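Local coordinates for protein disulfide isomerase (PDB 4N30) that is a DsbA-type protein of the thioredoxin family that probably acts as a thiol-disulfide oxidoreductase or isomerase, at residues 105-110 and 162-167. Sequence-based numbering, arbitrary orientation. Where two conformers were deposited one is given.
Sequences QARLVE and ELIDSD
I164 packs against the aliphatic parts of R107 and E110, and the three make up the apolar part of the contact. Its CD1 lies 3.8 Å from R107 CB and also touches R107 CG, with the two side chains crossing at about a right angle. I164 CB packs 3.7 Å from E110 CB. With CG1 between the backbone N and carbonyl carbon (chi1 62°), CD1 is carried to R107 while CG2 stays beside E110.

R107 and D165 run side by side, and D165 OD1 meets the guanidinium at its edge, 3.5 Å from R107 NE. This is a long salt bridge, with the guanidinium and carboxylate planes 39° apart. D165 OD2 forms a salt bridge to its stronger partner, K169, one turn on.

A water bridges E110 and D167. It donates to E110 OE1 at 2.7 Å and to D167 OD2 at 2.6 Å, which would ease any repulsion if both acids are charged.

The axes of 105-110 and 162-167, on helices 99-131 and 162-177, run at 119° and approach to 9.6 Å in the helical insertion of the DsbA-type thioredoxin fold. I168 extends the apolar contact, helix 151-160 adjoins R107 and L108, and E110 OE2 is hydrogen-bonded to H92 NE2 of strand 86-92 in the central sheet.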
loop_
_atom_site.group_PDB
_atom_site.type_symbol
_atom_site.label_atom_id
_atom_site.label_comp_id
_atom_site.label_asym_id
_atom_site.label_seq_id
_atom_site.Cartn_x
_atom_site.Cartn_y
_atom_site.Cartn_z
ATOM N N GLN A 105 0.157 -1.370 12.690
ATOM C CA GLN A 105 0.743 -2.150 11.613
ATOM C C GLN A 105 1.199 -1.254 10.470
ATOM O O GLN A 105 2.272 -1.556 9.852
ATOM C CB GLN A 105 -0.259 -3.206 11.183
ATOM C CG GLN A 105 -0.346 -4.274 12.291
ATOM C CD GLN A 105 -1.651 -5.081 12.219
ATOM O OE1 GLN A 105 -2.311 -5.201 11.125
ATOM N NE2 GLN A 105 -2.029 -5.642 13.310
ATOM N N ALA A 106 0.502 -0.140 10.174
ATOM C CA ALA A 106 0.975 0.801 9.201
ATOM C C ALA A 106 2.365 1.355 9.626
ATOM O O ALA A 106 3.261 1.533 8.809
ATOM C CB ALA A 106 -0.069 1.914 9.010
ATOM N N ARG A 107 2.474 1.667 10.901
ATOM C CA ARG A 107 3.762 2.183 11.375
ATOM C C ARG A 107 4.833 1.136 11.298
ATOM O O ARG A 107 6.002 1.488 10.946
ATOM C CB ARG A 107 3.586 2.707 12.793
ATOM C CG ARG A 107 2.678 3.932 12.990
ATOM C CD ARG A 107 2.505 4.392 14.424
ATOM N NE ARG A 107 1.312 5.147 14.597
ATOM C CZ ARG A 107 0.200 4.716 15.242
ATOM N NH1 ARG A 107 0.203 3.625 15.997
ATOM N NH2 ARG A 107 -0.793 5.588 15.303
ATOM N N LEU A 108 4.574 -0.101 11.585
ATOM C CA LEU A 108 5.555 -1.167 11.505
ATOM C C LEU A 108 6.079 -1.274 10.074
ATOM O O LEU A 108 7.320 -1.367 9.872
ATOM C CB LEU A 108 4.992 -2.525 11.897
ATOM C CG LEU A 108 4.771 -2.680 13.358
ATOM C CD1 LEU A 108 4.056 -4.008 13.593
ATOM C CD2 LEU A 108 6.074 -2.624 14.126
ATOM N N VAL A 109 5.209 -1.144 9.063
ATOM C CA VAL A 109 5.706 -1.386 7.709
ATOM C C VAL A 109 6.582 -0.146 7.249
ATOM O O VAL A 109 7.597 -0.302 6.535
ATOM C CB VAL A 109 4.668 -1.765 6.636
ATOM C CG1 VAL A 109 3.990 -3.060 7.008
ATOM C CG2 VAL A 109 3.669 -0.651 6.378
ATOM N N GLU A 110 6.196 1.076 7.660
ATOM C CA GLU A 110 7.060 2.247 7.351
ATOM C C GLU A 110 8.416 2.046 8.032
ATOM O O GLU A 110 9.476 2.348 7.410
ATOM C CB GLU A 110 6.418 3.540 7.822
ATOM C CG GLU A 110 5.130 3.945 7.081
ATOM C CD GLU A 110 5.440 4.244 5.602
ATOM O OE1 GLU A 110 6.533 4.772 5.300
ATOM O OE2 GLU A 110 4.758 3.733 4.702
ATOM N N GLU A 162 7.833 10.248 14.473
ATOM C CA GLU A 162 6.712 11.092 14.063
ATOM C C GLU A 162 6.734 11.373 12.602
ATOM O O GLU A 162 5.663 11.706 12.066
ATOM C CB GLU A 162 6.739 12.413 14.830
ATOM C CG GLU A 162 6.665 12.230 16.348
ATOM C CD GLU A 162 6.646 13.563 17.082
ATOM O OE1 GLU A 162 7.740 14.046 17.475
ATOM O OE2 GLU A 162 5.551 14.156 17.190
ATOM N N LEU A 163 7.881 11.245 11.928
ATOM C CA LEU A 163 7.920 11.440 10.474
ATOM C C LEU A 163 7.079 10.383 9.791
ATOM O O LEU A 163 6.243 10.699 8.917
ATOM C CB LEU A 163 9.330 11.494 9.989
ATOM C CG LEU A 163 10.257 12.650 10.512
ATOM C CD1 LEU A 163 11.676 12.518 9.977
ATOM C CD2 LEU A 163 9.729 13.976 10.020
ATOM N N ILE A 164 7.280 9.120 10.221
ATOM C CA ILE A 164 6.509 8.044 9.583
ATOM C C ILE A 164 5.028 8.150 9.911
ATOM O O ILE A 164 4.131 7.899 9.081
ATOM C CB ILE A 164 7.100 6.638 9.737
ATOM C CG1 ILE A 164 7.155 6.283 11.156
ATOM C CG2 ILE A 164 8.453 6.614 9.031
ATOM C CD1 ILE A 164 6.009 5.377 11.644
ATOM N N ASP A 165 4.738 8.583 11.143
ATOM C CA ASP A 165 3.324 8.744 11.596
ATOM C C ASP A 165 2.692 9.798 10.717
ATOM O O ASP A 165 1.527 9.568 10.247
ATOM C CB ASP A 165 3.329 9.183 13.090
ATOM C CG ASP A 165 1.957 9.517 13.667
ATOM O OD1 ASP A 165 1.163 8.583 13.829
ATOM O OD2 ASP A 165 1.752 10.719 14.025
ATOM N N SER A 166 3.397 10.878 10.415
ATOM C CA SER A 166 2.927 11.979 9.589
ATOM C C SER A 166 2.633 11.477 8.217
ATOM O O SER A 166 1.623 11.889 7.599
ATOM C CB SER A 166 4.015 13.012 9.426
ATOM O OG SER A 166 4.165 13.788 10.591
ATOM N N ASP A 167 3.491 10.559 7.701
ATOM C CA ASP A 167 3.342 10.123 6.333
ATOM C C ASP A 167 2.107 9.241 6.235
ATOM O O ASP A 167 1.384 9.309 5.208
ATOM C CB ASP A 167 4.525 9.320 5.892
ATOM C CG ASP A 167 5.766 10.195 5.695
ATOM O OD1 ASP A 167 5.592 11.430 5.712
ATOM O OD2 ASP A 167 6.839 9.624 5.589
HETATM O O HOH W 1 6.963 7.275 4.422
#